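Local coordinates for protein tRNA(His) guanylyltransferase (Saccharomyces cerevisiae, PDB 5XOX) that adds a single guanosine to the 5' end of tRNA(His) in the 3'-5' direction, opposite to that of ordinary polymerases, using GTP, ATP and magnesium, at residues V25-G30 / D131-A136; T14-L19 / R93-A98; K59-K64 / G102-S107. One frame throughout, in Å; residues are numbered along the deposited sequence.

Contact 1. Residues V25-G30 / D131-A136; sequences VVRIDG and DSRCVA. With MG (magnesium ion), chain I; GTP (guanosine-5'-triphosphate), chain G.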
loop_
_atom_site.group_PDB
_atom_site.type_symbol
_atom_site.label_atom_id
_atom_site.label_comp_id
_atom_site.label_asym_id
_atom_site.label_seq_id
_atom_site.Cartn_x
_atom_site.Cartn_y
_atom_site.Cartn_z
ATOM N N VAL A 25 1.191 -15.481 6.669
ATOM C CA VAL A 25 0.855 -16.673 5.929
ATOM C C VAL A 25 1.285 -16.485 4.505
ATOM O O VAL A 25 1.021 -15.437 3.892
ATOM C CB VAL A 25 -0.619 -16.982 5.958
ATOM C CG1 VAL A 25 -0.839 -18.260 5.222
ATOM C CG2 VAL A 25 -1.138 -17.088 7.384
ATOM N N VAL A 26 1.951 -17.495 3.972
ATOM C CA VAL A 26 2.191 -17.515 2.545
ATOM C C VAL A 26 1.409 -18.653 1.962
ATOM O O VAL A 26 1.724 -19.815 2.219
ATOM C CB VAL A 26 3.668 -17.642 2.192
ATOM C CG1 VAL A 26 3.801 -17.706 0.694
ATOM C CG2 VAL A 26 4.458 -16.445 2.747
ATOM N N ARG A 27 0.381 -18.309 1.185
ATOM C CA ARG A 27 -0.466 -19.325 0.562
ATOM C C ARG A 27 -0.132 -19.493 -0.927
ATOM O O ARG A 27 0.114 -18.512 -1.647
ATOM C CB ARG A 27 -1.951 -18.989 0.725
ATOM C CG ARG A 27 -2.828 -20.233 0.656
ATOM C CD ARG A 27 -4.300 -19.924 0.499
ATOM N NE ARG A 27 -4.770 -18.939 1.463
ATOM C CZ ARG A 27 -5.341 -17.776 1.144
ATOM N NH1 ARG A 27 -5.539 -17.457 -0.133
ATOM N NH2 ARG A 27 -5.745 -16.941 2.107
ATOM N N ILE A 28 -0.133 -20.750 -1.364
ATOM C CA ILE A 28 0.245 -21.137 -2.719
ATOM C C ILE A 28 -0.879 -21.908 -3.424
ATOM O O ILE A 28 -1.258 -22.995 -2.964
ATOM C CB ILE A 28 1.486 -22.000 -2.679
ATOM C CG1 ILE A 28 2.576 -21.335 -1.868
ATOM C CG2 ILE A 28 1.985 -22.272 -4.069
ATOM C CD1 ILE A 28 3.864 -22.115 -1.940
ATOM N N ASP A 29 -1.404 -21.377 -4.528
ATOM C CA ASP A 29 -2.520 -22.024 -5.235
ATOM C C ASP A 29 -2.277 -22.072 -6.736
ATOM O O ASP A 29 -2.277 -21.027 -7.394
ATOM C CB ASP A 29 -3.843 -21.290 -4.924
ATOM C CG ASP A 29 -5.084 -22.025 -5.446
ATOM O OD1 ASP A 29 -5.079 -22.452 -6.625
ATOM O OD2 ASP A 29 -6.078 -22.128 -4.682
ATOM N N GLY A 30 -2.111 -23.278 -7.278
ATOM C CA GLY A 30 -1.704 -23.401 -8.657
ATOM C C GLY A 30 -2.728 -22.886 -9.646
ATOM O O GLY A 30 -3.879 -23.325 -9.575
ATOM N N ASP A 131 0.092 -19.430 -8.123
ATOM C CA ASP A 131 -0.106 -18.112 -7.512
ATOM C C ASP A 131 0.355 -18.141 -6.062
ATOM O O ASP A 131 0.069 -19.098 -5.340
ATOM C CB ASP A 131 -1.576 -17.703 -7.593
ATOM C CG ASP A 131 -1.850 -16.368 -6.949
ATOM O OD1 ASP A 131 -1.112 -15.989 -6.026
ATOM O OD2 ASP A 131 -2.840 -15.710 -7.325
ATOM N N SER A 132 1.066 -17.101 -5.631
ATOM C CA SER A 132 1.453 -16.992 -4.231
ATOM C C SER A 132 0.963 -15.670 -3.587
ATOM O O SER A 132 0.715 -14.678 -4.278
ATOM C CB SER A 132 2.952 -17.135 -4.118
ATOM O OG SER A 132 3.315 -17.062 -2.765
ATOM N N ARG A 133 0.776 -15.676 -2.264
ATOM C CA ARG A 133 0.138 -14.554 -1.543
ATOM C C ARG A 133 0.656 -14.423 -0.157
ATOM O O ARG A 133 0.991 -15.422 0.488
ATOM C CB ARG A 133 -1.369 -14.749 -1.420
ATOM C CG ARG A 133 -2.088 -14.872 -2.731
ATOM C CD ARG A 133 -3.313 -15.714 -2.577
ATOM N NE ARG A 133 -4.369 -15.195 -3.426
ATOM C CZ ARG A 133 -5.188 -14.215 -3.063
ATOM N NH1 ARG A 133 -5.079 -13.652 -1.867
ATOM N NH2 ARG A 133 -6.122 -13.797 -3.892
ATOM N N CYS A 134 0.644 -13.194 0.341
ATOM C CA CYS A 134 0.942 -12.917 1.761
ATOM C C CYS A 134 -0.209 -12.343 2.602
ATOM O O CYS A 134 -0.927 -11.436 2.164
ATOM C CB CYS A 134 2.106 -11.956 1.859
ATOM S SG CYS A 134 3.650 -12.809 1.790
ATOM N N VAL A 135 -0.394 -12.854 3.813
ATOM C CA VAL A 135 -1.432 -12.286 4.684
ATOM C C VAL A 135 -0.954 -12.082 6.094
ATOM O O VAL A 135 -0.301 -12.963 6.663
ATOM C CB VAL A 135 -2.707 -13.137 4.710
ATOM C CG1 VAL A 135 -3.780 -12.369 5.452
ATOM C CG2 VAL A 135 -3.199 -13.463 3.274
ATOM N N ALA A 136 -1.289 -10.929 6.669
ATOM C CA ALA A 136 -0.829 -10.640 8.030
ATOM C C ALA A 136 -1.902 -10.937 9.082
ATOM O O ALA A 136 -3.045 -10.484 8.980
ATOM C CB ALA A 136 -0.392 -9.224 8.143
HETATM MG MG MG I . -6.331 -22.063 -8.573
HETATM P PG GTP G . -7.626 -20.887 -10.184
HETATM O O1G GTP G . -7.593 -20.262 -11.578
HETATM O O2G GTP G . -6.533 -20.246 -9.354
HETATM O O3G GTP G . -8.951 -20.539 -9.550
HETATM O O3B GTP G . -7.381 -22.507 -10.109
HETATM P PB GTP G . -8.349 -23.719 -10.636
HETATM O O1B GTP G . -9.400 -23.235 -11.627
HETATM O O2B GTP G . -7.539 -24.797 -11.326
HETATM O O3A GTP G . -8.978 -24.490 -9.346
HETATM P PA GTP G . -8.610 -24.162 -7.803
HETATM O O1A GTP G . -7.109 -24.284 -7.675
HETATM O O2A GTP G . -9.114 -22.806 -7.378
HETATM O "O5'" GTP G . -9.365 -25.241 -6.879
HETATM C "C5'" GTP G . -8.769 -26.473 -6.528
HETATM C "C4'" GTP G . -8.692 -27.371 -7.767
HETATM O "O4'" GTP G . -7.594 -28.250 -7.641
HETATM C "C3'" GTP G . -9.902 -28.261 -8.052
HETATM O "O3'" GTP G . -10.744 -27.696 -9.041
HETATM C "C2'" GTP G . -9.286 -29.525 -8.617
HETATM O "O2'" GTP G . -9.692 -29.623 -9.962
HETATM C "C1'" GTP G . -7.767 -29.370 -8.475
HETATM N N9 GTP G . -7.171 -30.491 -7.734
HETATM C C8 GTP G . -6.401 -30.390 -6.602
HETATM N N7 GTP G . -6.040 -31.641 -6.204
HETATM C C5 GTP G . -6.557 -32.543 -7.082
HETATM C C6 GTP G . -6.514 -33.941 -7.169
HETATM O O6 GTP G . -5.907 -34.619 -6.335
HETATM N N1 GTP G . -7.169 -34.578 -8.215
HETATM C C2 GTP G . -7.871 -33.842 -9.171
HETATM N N2 GTP G . -8.510 -34.430 -10.193
HETATM N N3 GTP G . -7.905 -32.461 -9.065
HETATM C C4 GTP G . -7.264 -31.822 -8.049
#

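Contact 2. Residues T14-L19 / R93-A98; sequences THDVIL and RKDKLA. With PO4 (phosphate ion), chain J.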
loop_
_atom_site.group_PDB
_atom_site.type_symbol
_atom_site.label_atom_id
_atom_site.label_comp_id
_atom_site.label_asym_id
_atom_site.label_seq_id
_atom_site.Cartn_x
_atom_site.Cartn_y
_atom_site.Cartn_z
ATOM N N THR A 14 9.227 -0.271 -5.028
ATOM C CA THR A 14 8.442 -0.228 -3.804
ATOM C C THR A 14 8.829 -1.328 -2.842
ATOM O O THR A 14 8.882 -2.524 -3.159
ATOM C CB THR A 14 6.950 -0.299 -4.097
ATOM O OG1 THR A 14 6.710 -1.243 -5.155
ATOM C CG2 THR A 14 6.449 1.064 -4.488
ATOM N N HIS A 15 9.145 -0.872 -1.651
ATOM C CA HIS A 15 9.691 -1.719 -0.628
ATOM C C HIS A 15 8.677 -2.171 0.428
ATOM O O HIS A 15 9.064 -2.713 1.444
ATOM C CB HIS A 15 10.916 -1.034 -0.015
ATOM C CG HIS A 15 12.113 -1.032 -0.925
ATOM N ND1 HIS A 15 12.012 -0.991 -2.302
ATOM C CD2 HIS A 15 13.437 -1.130 -0.653
ATOM C CE1 HIS A 15 13.220 -1.039 -2.836
ATOM N NE2 HIS A 15 14.101 -1.129 -1.857
ATOM N N ASP A 16 7.389 -1.950 0.198
ATOM C CA ASP A 16 6.351 -2.226 1.205
ATOM C C ASP A 16 6.467 -3.596 1.896
ATOM O O ASP A 16 6.626 -4.644 1.244
ATOM C CB ASP A 16 4.949 -2.103 0.574
ATOM C CG ASP A 16 4.872 -2.695 -0.835
ATOM O OD1 ASP A 16 5.678 -3.600 -1.148
ATOM O OD2 ASP A 16 4.025 -2.235 -1.638
ATOM N N VAL A 17 6.383 -3.538 3.231
ATOM C CA VAL A 17 6.605 -4.672 4.142
ATOM C C VAL A 17 5.417 -4.950 5.018
ATOM O O VAL A 17 4.500 -4.143 5.081
ATOM C CB VAL A 17 7.812 -4.463 5.039
ATOM C CG1 VAL A 17 9.077 -4.715 4.289
ATOM C CG2 VAL A 17 7.793 -3.057 5.557
ATOM N N ILE A 18 5.442 -6.120 5.667
ATOM C CA ILE A 18 4.381 -6.574 6.580
ATOM C C ILE A 18 4.525 -5.965 7.976
ATOM O O ILE A 18 5.637 -5.894 8.552
ATOM C CB ILE A 18 4.337 -8.105 6.712
ATOM C CG1 ILE A 18 3.436 -8.730 5.645
ATOM C CG2 ILE A 18 3.776 -8.463 8.055
ATOM C CD1 ILE A 18 3.956 -8.702 4.236
ATOM N N LEU A 19 3.388 -5.526 8.507
ATOM C CA LEU A 19 3.376 -4.896 9.803
ATOM C C LEU A 19 4.017 -5.792 10.874
ATOM O O LEU A 19 3.742 -6.985 10.944
ATOM C CB LEU A 19 1.948 -4.521 10.161
ATOM C CG LEU A 19 1.770 -3.690 11.425
ATOM C CD1 LEU A 19 2.246 -2.259 11.198
ATOM C CD2 LEU A 19 0.284 -3.767 11.911
ATOM N N ARG A 93 9.496 -8.575 3.601
ATOM C CA ARG A 93 9.048 -7.917 2.373
ATOM C C ARG A 93 7.982 -8.741 1.641
ATOM O O ARG A 93 8.146 -9.957 1.462
ATOM C CB ARG A 93 10.221 -7.631 1.416
ATOM C CG ARG A 93 10.141 -6.196 0.917
ATOM C CD ARG A 93 10.936 -5.913 -0.312
ATOM N NE ARG A 93 12.229 -5.318 -0.062
ATOM C CZ ARG A 93 12.939 -4.731 -1.015
ATOM N NH1 ARG A 93 12.437 -4.682 -2.247
ATOM N NH2 ARG A 93 14.134 -4.206 -0.740
ATOM N N LYS A 94 6.900 -8.092 1.215
ATOM C CA LYS A 94 5.805 -8.832 0.574
ATOM C C LYS A 94 6.317 -9.622 -0.626
ATOM O O LYS A 94 6.243 -10.878 -0.661
ATOM C CB LYS A 94 4.709 -7.886 0.085
ATOM C CG LYS A 94 4.081 -7.046 1.146
ATOM C CD LYS A 94 2.613 -7.331 1.262
ATOM C CE LYS A 94 1.765 -6.597 0.241
ATOM N NZ LYS A 94 0.304 -6.901 0.529
ATOM N N ASP A 95 6.877 -8.850 -1.571
ATOM C CA ASP A 95 7.361 -9.329 -2.861
ATOM C C ASP A 95 8.261 -10.562 -2.741
ATOM O O ASP A 95 8.034 -11.604 -3.399
ATOM C CB ASP A 95 8.141 -8.216 -3.575
ATOM C CG ASP A 95 7.530 -6.834 -3.383
ATOM O OD1 ASP A 95 6.522 -6.541 -4.061
ATOM O OD2 ASP A 95 8.089 -6.029 -2.601
ATOM N N LYS A 96 9.284 -10.435 -1.896
ATOM C CA LYS A 96 10.232 -11.517 -1.676
ATOM C C LYS A 96 9.555 -12.746 -1.051
ATOM O O LYS A 96 9.827 -13.874 -1.462
ATOM C CB LYS A 96 11.409 -11.036 -0.812
ATOM C CG LYS A 96 12.451 -10.107 -1.531
ATOM C CD LYS A 96 13.541 -9.642 -0.539
ATOM C CE LYS A 96 14.991 -9.902 -0.997
ATOM N NZ LYS A 96 15.962 -9.696 0.160
ATOM N N LEU A 97 8.655 -12.552 -0.093
ATOM C CA LEU A 97 8.080 -13.714 0.562
ATOM C C LEU A 97 7.182 -14.569 -0.359
ATOM O O LEU A 97 7.336 -15.807 -0.488
ATOM C CB LEU A 97 7.324 -13.262 1.794
ATOM C CG LEU A 97 8.255 -13.136 2.989
ATOM C CD1 LEU A 97 7.600 -12.386 4.104
ATOM C CD2 LEU A 97 8.596 -14.511 3.440
ATOM N N ALA A 98 6.273 -13.879 -1.026
ATOM C CA ALA A 98 5.365 -14.515 -1.958
ATOM C C ALA A 98 6.085 -15.146 -3.135
ATOM O O ALA A 98 5.959 -16.343 -3.385
ATOM C CB ALA A 98 4.375 -13.510 -2.451
HETATM P P PO4 J . 16.037 -5.292 -2.911
HETATM O O1 PO4 J . 15.398 -4.129 -3.663
HETATM O O2 PO4 J . 15.128 -6.518 -2.865
HETATM O O3 PO4 J . 16.320 -4.830 -1.496
HETATM O O4 PO4 J . 17.295 -5.723 -3.628
#

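Contact 3. Residues K59-K64 / G102-S107; sequences KNLVLK and GSFFTS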
loop_
_atom_site.group_PDB
_atom_site.type_symbol
_atom_site.label_atom_id
_atom_site.label_comp_id
_atom_site.label_asym_id
_atom_site.label_seq_id
_atom_site.Cartn_x
_atom_site.Cartn_y
_atom_site.Cartn_z
ATOM N N LYS A 59 7.622 -29.881 2.488
ATOM C CA LYS A 59 8.567 -30.327 3.496
ATOM C C LYS A 59 9.924 -29.710 3.208
ATOM O O LYS A 59 10.595 -29.223 4.109
ATOM C CB LYS A 59 8.655 -31.852 3.533
ATOM C CG LYS A 59 9.692 -32.421 4.510
ATOM C CD LYS A 59 9.777 -33.947 4.399
ATOM C CE LYS A 59 10.164 -34.401 2.983
ATOM N NZ LYS A 59 11.464 -33.830 2.501
ATOM N N ASN A 60 10.314 -29.715 1.938
ATOM C CA ASN A 60 11.591 -29.133 1.565
ATOM C C ASN A 60 11.580 -27.639 1.824
ATOM O O ASN A 60 12.613 -27.055 2.132
ATOM C CB ASN A 60 11.913 -29.412 0.103
ATOM C CG ASN A 60 12.030 -30.891 -0.181
ATOM O OD1 ASN A 60 11.995 -31.709 0.734
ATOM N ND2 ASN A 60 12.200 -31.243 -1.446
ATOM N N LEU A 61 10.409 -27.024 1.705
ATOM C CA LEU A 61 10.302 -25.599 1.904
ATOM C C LEU A 61 10.441 -25.237 3.374
ATOM O O LEU A 61 11.200 -24.343 3.714
ATOM C CB LEU A 61 8.994 -25.091 1.342
ATOM C CG LEU A 61 9.149 -23.610 1.035
ATOM C CD1 LEU A 61 8.437 -23.235 -0.234
ATOM C CD2 LEU A 61 8.645 -22.764 2.183
ATOM N N VAL A 62 9.728 -25.937 4.247
ATOM C CA VAL A 62 9.832 -25.676 5.680
ATOM C C VAL A 62 11.244 -26.029 6.115
ATOM O O VAL A 62 11.834 -25.366 6.959
ATOM C CB VAL A 62 8.756 -26.462 6.513
ATOM C CG1 VAL A 62 7.380 -26.286 5.926
ATOM C CG2 VAL A 62 9.075 -27.932 6.623
ATOM N N LEU A 63 11.780 -27.081 5.510
ATOM C CA LEU A 63 13.151 -27.502 5.710
ATOM C C LEU A 63 14.076 -26.308 5.465
ATOM O O LEU A 63 14.883 -25.967 6.328
ATOM C CB LEU A 63 13.472 -28.678 4.774
ATOM C CG LEU A 63 14.912 -29.022 4.349
ATOM C CD1 LEU A 63 15.554 -28.108 3.229
ATOM C CD2 LEU A 63 15.799 -29.150 5.598
ATOM N N LYS A 64 13.915 -25.675 4.297
ATOM C CA LYS A 64 14.746 -24.559 3.841
ATOM C C LYS A 64 14.769 -23.409 4.836
ATOM O O LYS A 64 15.836 -23.011 5.294
ATOM C CB LYS A 64 14.269 -24.061 2.475
ATOM C CG LYS A 64 15.090 -22.918 1.932
ATOM C CD LYS A 64 16.485 -23.370 1.520
ATOM C CE LYS A 64 17.316 -22.211 0.971
ATOM N NZ LYS A 64 18.570 -22.693 0.366
ATOM N N GLY A 102 6.847 -19.052 -3.729
ATOM C CA GLY A 102 6.220 -19.401 -4.989
ATOM C C GLY A 102 7.182 -20.143 -5.900
ATOM O O GLY A 102 6.894 -21.242 -6.399
ATOM N N SER A 103 8.367 -19.572 -6.060
ATOM C CA SER A 103 9.312 -20.057 -7.053
ATOM C C SER A 103 10.005 -21.310 -6.581
ATOM O O SER A 103 10.188 -22.235 -7.345
ATOM C CB SER A 103 10.336 -18.978 -7.375
ATOM O OG SER A 103 9.707 -17.849 -7.971
ATOM N N PHE A 104 10.392 -21.326 -5.312
ATOM C CA PHE A 104 11.053 -22.486 -4.730
ATOM C C PHE A 104 10.180 -23.672 -4.850
ATOM O O PHE A 104 10.626 -24.743 -5.244
ATOM C CB PHE A 104 11.363 -22.257 -3.263
ATOM C CG PHE A 104 12.147 -23.377 -2.617
ATOM C CD1 PHE A 104 13.198 -23.972 -3.271
ATOM C CD2 PHE A 104 11.873 -23.787 -1.326
ATOM C CE1 PHE A 104 13.940 -24.970 -2.661
ATOM C CE2 PHE A 104 12.623 -24.785 -0.718
ATOM C CZ PHE A 104 13.646 -25.373 -1.385
ATOM N N PHE A 105 8.931 -23.453 -4.473
ATOM C CA PHE A 105 7.932 -24.482 -4.511
ATOM C C PHE A 105 7.718 -24.952 -5.935
ATOM O O PHE A 105 7.851 -26.143 -6.212
ATOM C CB PHE A 105 6.641 -23.965 -3.917
ATOM C CG PHE A 105 5.698 -25.046 -3.434
ATOM C CD1 PHE A 105 4.807 -25.664 -4.308
ATOM C CD2 PHE A 105 5.674 -25.415 -2.098
ATOM C CE1 PHE A 105 3.939 -26.619 -3.866
ATOM C CE2 PHE A 105 4.809 -26.384 -1.654
ATOM C CZ PHE A 105 3.942 -26.982 -2.541
ATOM N N THR A 106 7.399 -24.033 -6.840
ATOM C CA THR A 106 7.218 -24.411 -8.239
ATOM C C THR A 106 8.384 -25.284 -8.720
ATOM O O THR A 106 8.203 -26.348 -9.318
ATOM C CB THR A 106 7.113 -23.176 -9.152
ATOM O OG1 THR A 106 5.939 -22.427 -8.842
ATOM C CG2 THR A 106 7.070 -23.590 -10.595
ATOM N N SER A 107 9.591 -24.834 -8.416
ATOM C CA SER A 107 10.792 -25.552 -8.792
ATOM C C SER A 107 10.712 -26.958 -8.230
ATOM O O SER A 107 10.914 -27.924 -8.965
ATOM C CB SER A 107 12.045 -24.842 -8.281
ATOM O OG SER A 107 13.231 -25.473 -8.736
#

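Contact 1. Residues V25-G30 / D131-A136
V25 and V135 begin a run of five paired residues between two neighbouring antiparallel strands, 23-30 and 130-137, of the catalytic sheet. This sheet with helices packed on it resembles the palm of canonical polymerases. Strand 130-137 is its outermost strand on this side within the chain.

The backbone bonds come in pairs. V25 with V135, R27 with R133 and D29 with D131 are hydrogen-bonded pairs. V26 with C134 and I28 with S132 are non-hydrogen-bonded pairs. The bond from D29 N to D131 O, at 2.8 Å, is nearly straight at 165°. The return bond from R133 N to R27 O is weak. At the non-hydrogen-bonded pairs CA-H groups also meet carbonyls, as where V26 CA lies 3.2 Å from R133 O.

On the face that carries V26, I28, S132 and C134, V26 CG2 makes an apolar contact with C134 SG at 3.8 Å. V26 CG1 lies 3.6 Å from S132 OG. Helix 94-116 covers this face, and S132 OG bonds to A98 O.

The charged groups lie on the other face. R27 and R133 run side by side and point the same way, with guanidinium planes 29° apart. R27 NH1 comes 3.7 Å from R133 CD. The two like charges share an anion: R27 NH2 and R133 NH1 each form a salt bridge to E13 of the second subunit. These bridges tie the strand pair to that subunit.

The same face carries the metal site at the end of strand 23-30. D29 and D77 are catalytic magnesium ligands. With its CG anti to the backbone N (chi1 -171°), D29 sends OD1 to the magnesium ion at 2.4 Å, while the triphosphate supplies O2G, O3B and O1A.

Contact 2. Residues T14-L19 / R93-A98
H15 lays its imidazole ring against the guanidinium of R93. R93 NH2 sits over one face of the ring, toward the rim, and 3.2 Å from H15 CD2. The two planes are 31° apart, so the groups are tilted against each other. O2 of a phosphate ion, probably from the crystallisation liquor, lies over the opposite face of the guanidinium. The ion is modelled too close to R93 NH2, so its exact position is doubtful.

Next to this pair, V17 CG1 packs on R93 CG at 3.8 Å. I18 CD1 meets K94 CG at 3.5 Å, crossing the lysine chain at about a right angle. That lysine chain bends at chi2 (-119°) and chi3 (-82°), and its amine leads away from the loop.

The backbones help to place these groups. V17 and R93 form a single bridge, and K94 N gives D16 O a weak bond of 3.5 Å. R93 is the N-cap residue of helix 94-116. Among the side chains, the like charges D16 OD1 and D95 OD2 come within 3.7 Å. K94 NZ of the second subunit makes a long, weak ion pair with D16 OD2.

The contact thus holds the loop before strand 23-30 on the first turn of helix 94-116, at the surface of the chain and beside the second subunit.

Contact 3. Residues K59-K64 / G102-S107
F104 of helix 94-116 sets its ring edge against L61 and N60 of helix 48-64. The two short segments have axes 10.1 Å apart at their closest and run at 136° to each other. From CB the chain leaves with CG anti to the backbone N (chi1 -175°), which aims the ring at the other helix. F104 CD2 comes first, 3.6 Å from both L61 CG and L61 CD1. F104 CE2 goes deeper, meeting L61 CA at 3.6 Å and K64 CB at 3.7 Å. N60 O lies in the ring plane at this edge, 3.6 Å from F104 CE2. At the tip, F104 CZ sits 4.0 Å from N60 O. L61 slides past F104 in the opposite direction, and its CD1 continues to the edge of F105 at CD2. F105 in turn packs on F81 of the sheet. Y129 of the second subunit also meets the F104 ring. An alanine at F104 is likely to open a gap beside L61 and K64 CB, and to deprive Y129 of its ring partner. Just beyond, N60 ND2 bonds to N108 OD1 of helix 94-116. Between the two segments themselves the contact is mostly apolar and has no hydrogen bond, so it depends on close fit.

How the contacts relate
From the N terminus, segment 14-19 comes first; contact 2 brings it to 93-98, the start of helix 94-116, and closes the loop of chain between them. Strand 23-30 follows, and contact 1 closes a longer loop when it pairs with 131-136. Contact 2 opens before contact 1 and closes before it, so the two cross. Contact 3, between 59-64 and 102-107, is nested inside the loop of contact 1 and crosses contact 2. Helix 94-116 is common to contacts 2 and 3 and also packs on contact 1, with C134 on L97 and I28 on F105. It thus ties the N-terminal loop, helix 48-64 and the sheet together. All three contacts touch the second subunit.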